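Local coordinates for nuclear import protein MOG1 (Saccharomyces cerevisiae, PDB 1JHS), which binds the small GTPase Gsp1, the yeast Ran, and takes part in nuclear protein import and poly(A)+ mRNA export, at residues Q94-L107 against C165-R177. The protein carries 1 engineered substitution. Residues are numbered along the deposited sequence; the frame is centred on the assembly and turned at random.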
ATOM      1  N   GLN A  94       5.878  11.145   1.730  1.00 15.49           N
ATOM      2  CA  GLN A  94       5.181  11.753   0.603  1.00 16.39           C
ATOM      3  C   GLN A  94       3.681  11.653   0.902  1.00 16.13           C
ATOM      4  O   GLN A  94       3.247  10.726   1.588  1.00 15.43           O
ATOM      5  CB  GLN A  94       5.500  10.996  -0.693  1.00 17.78           C
ATOM      6  CG  GLN A  94       5.022  11.724  -1.931  1.00 20.12           C
ATOM      7  CD  GLN A  94       6.071  11.737  -3.018  1.00 21.15           C
ATOM      8  OE1 GLN A  94       7.254  11.564  -2.746  1.00 22.67           O
ATOM      9  NE2 GLN A  94       5.649  11.970  -4.246  1.00 21.86           N
ATOM     10  N   GLU A  95       2.896  12.616   0.422  1.00 15.88           N
ATOM     11  CA  GLU A  95       1.452  12.563   0.650  1.00 16.02           C
ATOM     12  C   GLU A  95       0.697  13.433  -0.340  1.00 15.62           C
ATOM     13  O   GLU A  95       1.182  14.478  -0.758  1.00 15.44           O
ATOM     14  CB  GLU A  95       1.097  12.980   2.080  1.00 17.18           C
ATOM     15  CG  GLU A  95       1.477  14.416   2.442  1.00 18.75           C
ATOM     16  CD  GLU A  95       1.063  14.781   3.862  1.00 19.72           C
ATOM     17  OE1 GLU A  95      -0.085  15.246   4.061  1.00 20.59           O
ATOM     18  OE2 GLU A  95       1.886  14.591   4.786  1.00 20.84           O
ATOM     19  N   ASP A  96      -0.494  12.987  -0.717  1.00 14.99           N
ATOM     20  CA  ASP A  96      -1.307  13.737  -1.663  1.00 14.58           C
ATOM     21  C   ASP A  96      -2.802  13.436  -1.547  1.00 14.15           C
ATOM     22  O   ASP A  96      -3.208  12.304  -1.289  1.00 13.36           O
ATOM     23  CB  ASP A  96      -0.933  13.399  -3.111  1.00 14.74           C
ATOM     24  CG  ASP A  96       0.474  13.829  -3.490  1.00 16.24           C
ATOM     25  OD1 ASP A  96       1.387  12.966  -3.515  1.00 16.07           O
ATOM     26  OD2 ASP A  96       0.672  15.031  -3.777  1.00 16.09           O
ATOM     27  N   THR A  97      -3.610  14.468  -1.745  1.00 14.29           N
ATOM     28  CA  THR A  97      -5.043  14.274  -1.813  1.00 14.35           C
ATOM     29  C   THR A  97      -5.195  14.053  -3.313  1.00 14.77           C
ATOM     30  O   THR A  97      -4.961  14.978  -4.115  1.00 14.89           O
ATOM     31  CB  THR A  97      -5.840  15.523  -1.415  1.00 14.27           C
ATOM     32  OG1 THR A  97      -5.814  15.661   0.009  1.00 14.09           O
ATOM     33  CG2 THR A  97      -7.287  15.364  -1.831  1.00 14.01           C
ATOM     34  N   VAL A  98      -5.559  12.838  -3.701  1.00 14.53           N
ATOM     35  CA  VAL A  98      -5.723  12.512  -5.117  1.00 14.66           C
ATOM     36  C   VAL A  98      -7.113  12.981  -5.594  1.00 15.04           C
ATOM     37  O   VAL A  98      -7.273  13.449  -6.725  1.00 14.89           O
ATOM     38  CB  VAL A  98      -5.559  11.007  -5.335  1.00 14.18           C
ATOM     39  CG1 VAL A  98      -6.027  10.631  -6.732  1.00 14.00           C
ATOM     40  CG2 VAL A  98      -4.069  10.623  -5.145  1.00 13.21           C
ATOM     41  N   GLN A  99      -8.108  12.863  -4.720  1.00 15.19           N
ATOM     42  CA  GLN A  99      -9.455  13.319  -5.059  1.00 16.17           C
ATOM     43  C   GLN A  99     -10.116  13.787  -3.774  1.00 15.67           C
ATOM     44  O   GLN A  99     -10.261  13.012  -2.830  1.00 15.11           O
ATOM     45  CB  GLN A  99     -10.275  12.206  -5.711  1.00 16.96           C
ATOM     46  CG  GLN A  99     -11.588  12.716  -6.342  1.00 19.35           C
ATOM     47  CD  GLN A  99     -12.300  11.652  -7.163  1.00 20.95           C
ATOM     48  OE1 GLN A  99     -12.956  10.761  -6.616  1.00 22.88           O
ATOM     49  NE2 GLN A  99     -12.154  11.721  -8.489  1.00 22.16           N
ATOM     50  N   GLN A 100     -10.498  15.063  -3.729  1.00 15.78           N
ATOM     51  CA  GLN A 100     -11.097  15.608  -2.526  1.00 16.36           C
ATOM     52  C   GLN A 100     -12.239  14.747  -2.043  1.00 15.66           C
ATOM     53  O   GLN A 100     -13.071  14.271  -2.824  1.00 14.92           O
ATOM     54  CB  GLN A 100     -11.561  17.054  -2.746  1.00 17.99           C
ATOM     55  CG  GLN A 100     -10.405  18.044  -2.988  1.00 20.97           C
ATOM     56  CD  GLN A 100      -9.458  18.193  -1.793  1.00 22.51           C
ATOM     57  OE1 GLN A 100      -9.891  18.148  -0.635  1.00 24.87           O
ATOM     58  NE2 GLN A 100      -8.170  18.406  -2.065  1.00 24.48           N
ATOM     59  N   GLY A 101     -12.217  14.510  -0.737  1.00 15.39           N
ATOM     60  CA  GLY A 101     -13.232  13.715  -0.086  1.00 14.91           C
ATOM     61  C   GLY A 101     -13.081  12.210  -0.138  1.00 14.55           C
ATOM     62  O   GLY A 101     -13.500  11.542   0.802  1.00 14.89           O
ATOM     63  N   THR A 102     -12.440  11.649  -1.167  1.00 13.69           N
ATOM     64  CA  THR A 102     -12.395  10.198  -1.212  1.00 12.93           C
ATOM     65  C   THR A 102     -11.083   9.455  -1.426  1.00 11.70           C
ATOM     66  O   THR A 102     -11.013   8.281  -1.090  1.00 11.75           O
ATOM     67  CB  THR A 102     -13.362   9.665  -2.263  1.00 13.29           C
ATOM     68  OG1 THR A 102     -12.940  10.119  -3.551  1.00 14.36           O
ATOM     69  CG2 THR A 102     -14.798  10.147  -1.984  1.00 13.67           C
ATOM     70  N   LYS A 103     -10.058  10.111  -1.960  1.00 11.32           N
ATOM     71  CA  LYS A 103      -8.817   9.388  -2.251  1.00 10.55           C
ATOM     72  C   LYS A 103      -7.574  10.105  -1.773  1.00  9.96           C
ATOM     73  O   LYS A 103      -7.317  11.238  -2.171  1.00  9.47           O
ATOM     74  CB  LYS A 103      -8.701   9.130  -3.752  1.00 11.02           C
ATOM     75  CG  LYS A 103      -9.850   8.315  -4.326  1.00 11.88           C
ATOM     76  CD  LYS A 103      -9.756   8.180  -5.848  1.00 11.83           C
ATOM     77  CE  LYS A 103     -10.791   7.174  -6.351  1.00 13.37           C
ATOM     78  NZ  LYS A 103     -10.640   6.945  -7.835  1.00 13.76           N
ATOM     79  N   PHE A 104      -6.804   9.409  -0.934  1.00  9.60           N
ATOM     80  CA  PHE A 104      -5.585   9.967  -0.359  1.00  9.49           C
ATOM     81  C   PHE A 104      -4.471   8.933  -0.440  1.00  9.19           C
ATOM     82  O   PHE A 104      -4.717   7.742  -0.222  1.00  8.63           O
ATOM     83  CB  PHE A 104      -5.851  10.346   1.107  1.00  9.92           C
ATOM     84  CG  PHE A 104      -4.840  11.297   1.667  1.00 10.02           C
ATOM     85  CD1 PHE A 104      -5.055  12.666   1.608  1.00 10.47           C
ATOM     86  CD2 PHE A 104      -3.642  10.817   2.207  1.00 10.71           C
ATOM     87  CE1 PHE A 104      -4.088  13.575   2.082  1.00 10.90           C
ATOM     88  CE2 PHE A 104      -2.671  11.706   2.688  1.00 10.62           C
ATOM     89  CZ  PHE A 104      -2.900  13.091   2.620  1.00 10.61           C
ATOM     90  N   THR A 105      -3.252   9.386  -0.753  1.00  9.34           N
ATOM     91  CA  THR A 105      -2.099   8.493  -0.856  1.00  9.48           C
ATOM     92  C   THR A 105      -0.855   9.067  -0.147  1.00  9.64           C
ATOM     93  O   THR A 105      -0.713  10.280  -0.013  1.00  9.36           O
ATOM     94  CB  THR A 105      -1.702   8.252  -2.345  1.00  9.46           C
ATOM     95  OG1 THR A 105      -1.364   9.506  -2.969  1.00 10.13           O
ATOM     96  CG2 THR A 105      -2.851   7.633  -3.108  1.00  8.76           C
ATOM     97  N   GLY A 106       0.043   8.178   0.281  1.00  9.69           N
ATOM     98  CA  GLY A 106       1.274   8.624   0.911  1.00  9.73           C
ATOM     99  C   GLY A 106       2.242   7.461   1.107  1.00  9.85           C
ATOM    100  O   GLY A 106       1.861   6.296   0.917  1.00  9.65           O
ATOM    101  N   LEU A 107       3.499   7.790   1.407  1.00  9.94           N
ATOM    102  CA  LEU A 107       4.529   6.793   1.716  1.00 10.36           C
ATOM    103  C   LEU A 107       4.788   7.051   3.208  1.00 10.70           C
ATOM    104  O   LEU A 107       4.920   8.198   3.630  1.00 10.59           O
ATOM    105  CB  LEU A 107       5.816   7.052   0.946  1.00 10.63           C
ATOM    106  CG  LEU A 107       5.857   6.765  -0.545  1.00 10.67           C
ATOM    107  CD1 LEU A 107       7.265   7.117  -1.012  1.00 11.29           C
ATOM    108  CD2 LEU A 107       5.553   5.295  -0.821  1.00 10.97           C
ATOM    109  N   CYS A 165      11.301   3.706  -3.891  1.00 14.79           N
ATOM    110  CA  CYS A 165      10.144   4.239  -3.168  1.00 14.73           C
ATOM    111  C   CYS A 165       9.340   5.147  -4.095  1.00 14.40           C
ATOM    112  O   CYS A 165       8.112   5.178  -4.048  1.00 13.87           O
ATOM    113  CB  CYS A 165      10.601   5.007  -1.945  1.00 15.16           C
ATOM    114  SG  CYS A 165      11.251   3.859  -0.676  1.00 17.62           S
ATOM    115  N   HIS A 166      10.043   5.900  -4.937  1.00 14.18           N
ATOM    116  CA  HIS A 166       9.361   6.759  -5.901  1.00 14.35           C
ATOM    117  C   HIS A 166       8.553   5.871  -6.865  1.00 13.46           C
ATOM    118  O   HIS A 166       7.415   6.212  -7.264  1.00 13.19           O
ATOM    119  CB  HIS A 166      10.398   7.583  -6.674  1.00 15.89           C
ATOM    120  CG  HIS A 166       9.798   8.552  -7.640  1.00 18.06           C
ATOM    121  ND1 HIS A 166       9.213   8.157  -8.826  1.00 19.22           N
ATOM    122  CD2 HIS A 166       9.630   9.896  -7.569  1.00 19.00           C
ATOM    123  CE1 HIS A 166       8.704   9.215  -9.442  1.00 19.53           C
ATOM    124  NE2 HIS A 166       8.943  10.283  -8.698  1.00 19.07           N
ATOM    125  N   ALA A 167       9.121   4.719  -7.214  1.00 12.47           N
ATOM    126  CA  ALA A 167       8.455   3.803  -8.132  1.00 11.65           C
ATOM    127  C   ALA A 167       7.218   3.213  -7.444  1.00 11.14           C
ATOM    128  O   ALA A 167       6.134   3.147  -8.042  1.00 10.94           O
ATOM    129  CB  ALA A 167       9.409   2.697  -8.543  1.00 12.18           C
ATOM    130  N   VAL A 168       7.379   2.801  -6.185  1.00 10.01           N
ATOM    131  CA  VAL A 168       6.253   2.246  -5.442  1.00  9.47           C
ATOM    132  C   VAL A 168       5.122   3.278  -5.299  1.00  9.11           C
ATOM    133  O   VAL A 168       3.948   2.953  -5.418  1.00  8.65           O
ATOM    134  CB  VAL A 168       6.713   1.765  -4.051  1.00  9.30           C
ATOM    135  CG1 VAL A 168       5.495   1.481  -3.136  1.00  9.08           C
ATOM    136  CG2 VAL A 168       7.565   0.503  -4.243  1.00  9.66           C
ATOM    137  N   TYR A 169       5.486   4.533  -5.083  1.00  8.91           N
ATOM    138  CA  TYR A 169       4.464   5.558  -4.936  1.00  8.72           C
ATOM    139  C   TYR A 169       3.731   5.760  -6.253  1.00  8.54           C
ATOM    140  O   TYR A 169       2.531   6.029  -6.262  1.00  7.81           O
ATOM    141  CB  TYR A 169       5.074   6.878  -4.465  1.00  8.79           C
ATOM    142  CG  TYR A 169       4.024   7.857  -4.005  1.00  9.68           C
ATOM    143  CD1 TYR A 169       3.210   7.573  -2.904  1.00  9.77           C
ATOM    144  CD2 TYR A 169       3.863   9.088  -4.644  1.00 10.19           C
ATOM    145  CE1 TYR A 169       2.270   8.511  -2.442  1.00 10.41           C
ATOM    146  CE2 TYR A 169       2.924  10.020  -4.198  1.00 10.29           C
ATOM    147  CZ  TYR A 169       2.142   9.725  -3.095  1.00 10.50           C
ATOM    148  OH  TYR A 169       1.248  10.667  -2.638  1.00 10.42           O
ATOM    149  N   GLN A 170       4.437   5.636  -7.372  1.00  8.76           N
ATOM    150  CA  GLN A 170       3.760   5.792  -8.653  1.00  8.91           C
ATOM    151  C   GLN A 170       2.768   4.631  -8.821  1.00  9.05           C
ATOM    152  O   GLN A 170       1.625   4.826  -9.231  1.00  9.25           O
ATOM    153  CB  GLN A 170       4.752   5.784  -9.813  1.00  9.94           C
ATOM    154  CG  GLN A 170       4.060   6.018 -11.141  1.00 11.00           C
ATOM    155  CD  GLN A 170       5.039   6.105 -12.297  1.00 12.57           C
ATOM    156  OE1 GLN A 170       6.231   6.411 -12.099  1.00 13.35           O
ATOM    157  NE2 GLN A 170       4.547   5.851 -13.510  1.00 12.14           N
ATOM    158  N   LEU A 171       3.202   3.423  -8.476  1.00  9.02           N
ATOM    159  CA  LEU A 171       2.311   2.255  -8.565  1.00  8.55           C
ATOM    160  C   LEU A 171       1.079   2.482  -7.702  1.00  8.54           C
ATOM    161  O   LEU A 171      -0.047   2.262  -8.137  1.00  8.38           O
ATOM    162  CB  LEU A 171       3.042   0.989  -8.092  1.00  8.70           C
ATOM    163  CG  LEU A 171       2.185  -0.239  -7.786  1.00  8.24           C
ATOM    164  CD1 LEU A 171       1.433  -0.695  -9.046  1.00  9.02           C
ATOM    165  CD2 LEU A 171       3.095  -1.369  -7.276  1.00  8.85           C
ATOM    166  N   LEU A 172       1.304   2.934  -6.473  1.00  8.51           N
ATOM    167  CA  LEU A 172       0.207   3.173  -5.528  1.00  8.02           C
ATOM    168  C   LEU A 172      -0.818   4.136  -6.128  1.00  8.48           C
ATOM    169  O   LEU A 172      -2.032   3.886  -6.087  1.00  8.66           O
ATOM    170  CB  LEU A 172       0.755   3.747  -4.224  1.00  7.83           C
ATOM    171  CG  LEU A 172      -0.292   3.937  -3.104  1.00  7.50           C
ATOM    172  CD1 LEU A 172      -0.720   2.565  -2.530  1.00  8.00           C
ATOM    173  CD2 LEU A 172       0.328   4.830  -1.997  1.00  7.76           C
ATOM    174  N   GLN A 173      -0.338   5.240  -6.688  1.00  8.86           N
ATOM    175  CA  GLN A 173      -1.241   6.206  -7.284  1.00  9.25           C
ATOM    176  C   GLN A 173      -1.971   5.633  -8.498  1.00  9.31           C
ATOM    177  O   GLN A 173      -3.155   5.915  -8.703  1.00  8.72           O
ATOM    178  CB  GLN A 173      -0.479   7.499  -7.601  1.00 10.00           C
ATOM    179  CG  GLN A 173      -0.089   8.242  -6.301  1.00 12.00           C
ATOM    180  CD  GLN A 173       0.205   9.723  -6.475  1.00 13.15           C
ATOM    181  OE1 GLN A 173       0.984  10.116  -7.362  1.00 14.31           O
ATOM    182  NE2 GLN A 173      -0.407  10.567  -5.607  1.00 13.50           N
ATOM    183  N   GLU A 174      -1.281   4.819  -9.297  1.00  9.38           N
ATOM    184  CA  GLU A 174      -1.940   4.200 -10.464  1.00  9.64           C
ATOM    185  C   GLU A 174      -3.034   3.223 -10.011  1.00  9.60           C
ATOM    186  O   GLU A 174      -4.079   3.127 -10.650  1.00  9.69           O
ATOM    187  CB  GLU A 174      -0.931   3.478 -11.363  1.00 10.00           C
ATOM    188  CG  GLU A 174       0.104   4.430 -12.004  1.00 10.05           C
ATOM    189  CD  GLU A 174       0.888   3.787 -13.142  1.00 10.63           C
ATOM    190  OE1 GLU A 174       1.878   4.408 -13.600  1.00 10.45           O
ATOM    191  OE2 GLU A 174       0.519   2.672 -13.597  1.00 11.36           O
ATOM    192  N   MET A 175      -2.790   2.492  -8.920  1.00  9.83           N
ATOM    193  CA  MET A 175      -3.797   1.574  -8.394  1.00  9.82           C
ATOM    194  C   MET A 175      -5.036   2.350  -7.966  1.00 10.14           C
ATOM    195  O   MET A 175      -6.181   1.902  -8.169  1.00 10.72           O
ATOM    196  CB  MET A 175      -3.246   0.801  -7.192  1.00  9.67           C
ATOM    197  CG  MET A 175      -2.124  -0.183  -7.571  1.00  9.34           C
ATOM    198  SD  MET A 175      -1.734  -1.234  -6.157  1.00  9.96           S
ATOM    199  CE  MET A 175      -3.213  -2.307  -6.092  1.00  8.96           C
ATOM    200  N   VAL A 176      -4.817   3.523  -7.385  1.00 10.26           N
ATOM    201  CA  VAL A 176      -5.938   4.349  -6.942  1.00 10.69           C
ATOM    202  C   VAL A 176      -6.705   4.913  -8.127  1.00 11.46           C
ATOM    203  O   VAL A 176      -7.942   4.881  -8.150  1.00 11.40           O
ATOM    204  CB  VAL A 176      -5.431   5.503  -6.056  1.00 10.24           C
ATOM    205  CG1 VAL A 176      -6.543   6.557  -5.827  1.00 10.19           C
ATOM    206  CG2 VAL A 176      -4.942   4.927  -4.728  1.00  9.75           C
ATOM    207  N   ARG A 177      -5.973   5.427  -9.113  1.00 11.97           N
ATOM    208  CA  ARG A 177      -6.633   5.992 -10.290  1.00 13.21           C
ATOM    209  C   ARG A 177      -7.365   4.948 -11.110  1.00 13.66           C
ATOM    210  O   ARG A 177      -8.393   5.258 -11.709  1.00 13.69           O
ATOM    211  CB  ARG A 177      -5.622   6.734 -11.163  1.00 13.65           C
ATOM    212  CG  ARG A 177      -5.275   8.085 -10.540  1.00 15.39           C
ATOM    213  CD  ARG A 177      -4.640   8.981 -11.533  1.00 16.52           C
ATOM    214  NE  ARG A 177      -4.755  10.387 -11.151  1.00 18.28           N
ATOM    215  CZ  ARG A 177      -4.344  10.871 -10.003  1.00 17.83           C
ATOM    216  NH1 ARG A 177      -3.810  10.035  -9.130  1.00 19.49           N
ATOM    217  NH2 ARG A 177      -4.401  12.183  -9.755  1.00 17.89           N
TER
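Tyr169 drives its hydroxyl between Asp96 and Thr105, pinning helix 163-178 to a beta hairpin at the edge of the seven-stranded antiparallel sheet of the Mog1 fold. Its OH donates to Asp96 OD1 over a very short 2.5 Å and accepts from Thr105 OG1 at 2.9 Å. Thr105 OG1 is itself gripped by Gln173 NE2 (3.0 Å, N-H...O angle 150°), so the chain of donation runs from the Gln173 amide through threonine and phenol and ends on the Asp96 carboxylate; Thr105 OG1 lies somewhat out of the Gln173 amide plane. With chi1 at 60°, Thr105 holds OG1 between its backbone N and carbonyl carbon, where both partners reach it, while CG2 turns to Val176 CG2.

The Tyr169 ring is clasped as well: Gln94 CG makes a CH-pi contact 3.9 Å from its centroid, Gln173 CG, from the same helix, lies above the opposite face toward its rim, and Gly106 CA approaches the edge. Leu107 CG meets Tyr169 CD1 obliquely at 3.6 Å. A phenylalanine in place of Tyr169 would probably keep much of this packing but leave Asp96 OD1 and Thr105 OG1 without their shared hydroxyl partner.

The second shell is the hairpin itself: paired backbone bonds between Asp96 and Thr105 set their side chains side by side, and strand 103-107 runs nearly antiparallel to helix segment 165-177 (167°). Leu172 and Val176 also touch Ala129 of the adjoining strand 124-133. Toward the bulged hairpin turn, Val98 CG1 meets Arg177 NH1, and the extended Lys103 chain slides past Val176, its CD 3.6 Å from Val176 CG1 and its NZ weakly bonded to Val176 O.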